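Local structure of 6-carboxyhexanoate--coa ligase (5FLG) at residues E91-A96 against K112-I117. The protein belongs to the 6-carboxyhexanoate--CoA ligase family and is modelled with magnesium, pimelic acid and phosphoaminophosphonic acid-adenylate ester bound. Numbering follows the deposited sequence.
Sequences EGQKLA and KAYEQI
Y114 reaches across from helix 107-116 to helix 89-102 and donates a hydrogen bond from its phenol hydroxyl to the side-chain carbonyl of Q93, with 2.6 Å between Y114 OH and Q93 OE1. The hydroxyl approaches almost end-on, at a C=O...donor angle of 173°. Q93 OE1 lies at the edge of the ring, in its plane, and is also close to a ring carbon, 3.1 Å from Y114 CE2. The amide plane is turned 72° from that of the ring, so the two flat groups do not stack. A96, on the next turn of the same helix, adds a methyl beside the hydroxyl, A96 CB lying 3.9 Å from Y114 OH. With 10.0 Å between Q93 CA and Y114 CA, the backbones stay well apart and the long tyrosine side chain spans most of the gap. The two helices follow one another in the chain, joined by a short link, and pack along one side of the mixed sheet: Q93 touches W194 and Y114 touches L192, both on strand 188-194. Q93 sets CG anti to its carbonyl carbon (chi1 -80°) and the chain then bends at chi2, which places the amide beside the phenol. Its other end is held as well, since Q93 NE2 is hydrogen-bonded to the backbone oxygen of M218, and both polar ends of the amide therefore have partners that fix its rotation. I117 CD1 sits 3.9 Å above the plane of the Y114 ring, over its centre, and R97 makes a cation-pi contact with the ring.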
ATOM      1  N   GLU A  91     -19.334  16.753  31.240  1.00 34.72           N
ATOM      2  CA  GLU A  91     -19.937  15.684  32.027  1.00 36.06           C
ATOM      3  C   GLU A  91     -19.317  14.352  31.633  1.00 34.89           C
ATOM      4  O   GLU A  91     -18.940  13.569  32.492  1.00 35.21           O
ATOM      5  CB  GLU A  91     -21.460  15.638  31.826  1.00 35.65           C
ATOM      6  CG  GLU A  91     -22.149  14.586  32.683  1.00 38.02           C
ATOM      7  CD  GLU A  91     -23.602  14.356  32.304  1.00 42.78           C
ATOM      8  OE1 GLU A  91     -24.142  15.076  31.414  1.00 39.60           O
ATOM      9  OE2 GLU A  91     -24.203  13.443  32.915  1.00 43.09           O
ATOM     10  N   GLY A  92     -19.145  14.136  30.333  1.00 29.15           N
ATOM     11  CA  GLY A  92     -18.528  12.898  29.838  1.00 30.99           C
ATOM     12  C   GLY A  92     -17.114  12.699  30.342  1.00 30.02           C
ATOM     13  O   GLY A  92     -16.727  11.587  30.691  1.00 28.48           O
ATOM     14  N   GLN A  93     -16.323  13.761  30.307  1.00 31.77           N
ATOM     15  CA  GLN A  93     -14.909  13.670  30.623  1.00 30.33           C
ATOM     16  C   GLN A  93     -14.730  13.334  32.108  1.00 32.19           C
ATOM     17  O   GLN A  93     -13.829  12.586  32.498  1.00 34.67           O
ATOM     18  CB  GLN A  93     -14.187  14.980  30.273  1.00 32.20           C
ATOM     19  CG  GLN A  93     -13.844  15.172  28.803  1.00 34.46           C
ATOM     20  CD  GLN A  93     -12.997  14.040  28.221  1.00 37.30           C
ATOM     21  OE1 GLN A  93     -12.303  13.308  28.939  1.00 40.97           O
ATOM     22  NE2 GLN A  93     -13.093  13.857  26.921  1.00 32.11           N
ATOM     23  N   LYS A  94     -15.541  13.984  32.928  1.00 34.79           N
ATOM     24  CA  LYS A  94     -15.557  13.749  34.351  1.00 38.58           C
ATOM     25  C   LYS A  94     -15.929  12.315  34.669  1.00 33.98           C
ATOM     26  O   LYS A  94     -15.350  11.692  35.535  1.00 34.21           O
ATOM     27  CB  LYS A  94     -16.561  14.692  34.984  1.00 43.34           C
ATOM     28  CG  LYS A  94     -16.354  14.909  36.466  1.00 59.72           C
ATOM     29  CD  LYS A  94     -17.033  16.201  36.918  1.00 69.20           C
ATOM     30  CE  LYS A  94     -17.376  16.153  38.400  1.00 78.45           C
ATOM     31  NZ  LYS A  94     -18.623  16.914  38.685  1.00 84.15           N
ATOM     32  N   LEU A  95     -16.977  11.833  34.032  1.00 29.57           N
ATOM     33  CA  LEU A  95     -17.309  10.430  34.090  1.00 31.96           C
ATOM     34  C   LEU A  95     -16.139   9.543  33.635  1.00 32.36           C
ATOM     35  O   LEU A  95     -15.791   8.560  34.329  1.00 29.86           O
ATOM     36  CB  LEU A  95     -18.534  10.152  33.194  1.00 33.11           C
ATOM     37  CG  LEU A  95     -18.997   8.691  33.196  1.00 37.46           C
ATOM     38  CD1 LEU A  95     -19.290   8.279  34.628  1.00 34.45           C
ATOM     39  CD2 LEU A  95     -20.246   8.507  32.326  1.00 38.56           C
ATOM     40  N   ALA A  96     -15.525   9.880  32.491  1.00 24.35           N
ATOM     41  CA  ALA A  96     -14.418   9.076  32.019  1.00 28.67           C
ATOM     42  C   ALA A  96     -13.350   8.944  33.139  1.00 31.09           C
ATOM     43  O   ALA A  96     -12.772   7.886  33.287  1.00 27.92           O
ATOM     44  CB  ALA A  96     -13.796   9.647  30.757  1.00 30.95           C
ATOM     45  N   LYS A 112      -2.123  13.597  35.175  1.00 34.25           N
ATOM     46  CA  LYS A 112      -0.916  13.849  34.409  1.00 30.06           C
ATOM     47  C   LYS A 112      -1.205  13.564  32.935  1.00 29.60           C
ATOM     48  O   LYS A 112      -0.654  14.233  32.046  1.00 31.30           O
ATOM     49  CB  LYS A 112       0.247  12.998  34.888  1.00 28.97           C
ATOM     50  CG  LYS A 112       0.847  13.426  36.235  1.00 31.59           C
ATOM     51  CD  LYS A 112       1.816  12.374  36.752  1.00 31.20           C
ATOM     52  CE  LYS A 112       2.413  12.776  38.097  1.00 37.63           C
ATOM     53  NZ  LYS A 112       3.468  11.799  38.502  1.00 36.92           N
ATOM     54  N   ALA A 113      -1.953  12.496  32.675  1.00 28.28           N
ATOM     55  CA  ALA A 113      -2.215  12.112  31.304  1.00 31.12           C
ATOM     56  C   ALA A 113      -3.098  13.168  30.653  1.00 29.52           C
ATOM     57  O   ALA A 113      -2.860  13.567  29.514  1.00 36.04           O
ATOM     58  CB  ALA A 113      -2.874  10.751  31.243  1.00 31.67           C
ATOM     59  N   TYR A 114      -4.086  13.655  31.394  1.00 33.21           N
ATOM     60  CA  TYR A 114      -5.009  14.671  30.848  1.00 35.90           C
ATOM     61  C   TYR A 114      -4.343  15.986  30.503  1.00 38.08           C
ATOM     62  O   TYR A 114      -4.662  16.578  29.476  1.00 35.51           O
ATOM     63  CB  TYR A 114      -6.183  14.952  31.772  1.00 35.16           C
ATOM     64  CG  TYR A 114      -7.409  14.168  31.382  1.00 36.27           C
ATOM     65  CD1 TYR A 114      -7.542  12.840  31.772  1.00 33.56           C
ATOM     66  CD2 TYR A 114      -8.370  14.704  30.519  1.00 36.00           C
ATOM     67  CE1 TYR A 114      -8.615  12.081  31.377  1.00 33.15           C
ATOM     68  CE2 TYR A 114      -9.493  13.964  30.157  1.00 32.86           C
ATOM     69  CZ  TYR A 114      -9.581  12.640  30.550  1.00 34.71           C
ATOM     70  OH  TYR A 114     -10.639  11.847  30.240  1.00 31.26           O
ATOM     71  N   GLU A 115      -3.299  16.344  31.244  1.00 33.93           N
ATOM     72  CA  GLU A 115      -2.452  17.469  30.866  1.00 34.46           C
ATOM     73  C   GLU A 115      -1.748  17.284  29.532  1.00 35.10           C
ATOM     74  O   GLU A 115      -1.427  18.255  28.882  1.00 36.54           O
ATOM     75  CB  GLU A 115      -1.417  17.766  31.958  1.00 32.62           C
ATOM     76  CG  GLU A 115      -2.070  18.292  33.227  1.00 34.69           C
ATOM     77  CD  GLU A 115      -1.071  18.582  34.334  1.00 34.92           C
ATOM     78  OE1 GLU A 115       0.135  18.509  34.065  1.00 36.23           O
ATOM     79  OE2 GLU A 115      -1.515  18.907  35.452  1.00 38.08           O
ATOM     80  N   GLN A 116      -1.478  16.051  29.142  1.00 32.60           N
ATOM     81  CA  GLN A 116      -0.694  15.788  27.950  1.00 32.68           C
ATOM     82  C   GLN A 116      -1.535  15.448  26.716  1.00 34.75           C
ATOM     83  O   GLN A 116      -1.086  15.581  25.590  1.00 33.29           O
ATOM     84  CB  GLN A 116       0.328  14.706  28.258  1.00 31.38           C
ATOM     85  CG  GLN A 116       1.450  15.273  29.118  1.00 35.47           C
ATOM     86  CD  GLN A 116       2.273  14.222  29.822  1.00 37.99           C
ATOM     87  OE1 GLN A 116       3.048  13.505  29.193  1.00 42.08           O
ATOM     88  NE2 GLN A 116       2.033  14.057  31.111  1.00 36.46           N
ATOM     89  N   ILE A 117      -2.815  15.220  26.938  1.00 34.71           N
ATOM     90  CA  ILE A 117      -3.676  14.758  25.867  1.00 35.11           C
ATOM     91  C   ILE A 117      -3.755  15.728  24.686  1.00 31.35           C
ATOM     92  O   ILE A 117      -3.402  15.326  23.596  1.00 29.22           O
ATOM     93  CB  ILE A 117      -5.066  14.390  26.395  1.00 34.78           C
ATOM     94  CG1 ILE A 117      -5.000  12.990  27.006  1.00 35.31           C
ATOM     95  CG2 ILE A 117      -6.088  14.422  25.254  1.00 35.33           C
ATOM     96  CD1 ILE A 117      -6.155  12.645  27.911  1.00 40.86           C
TER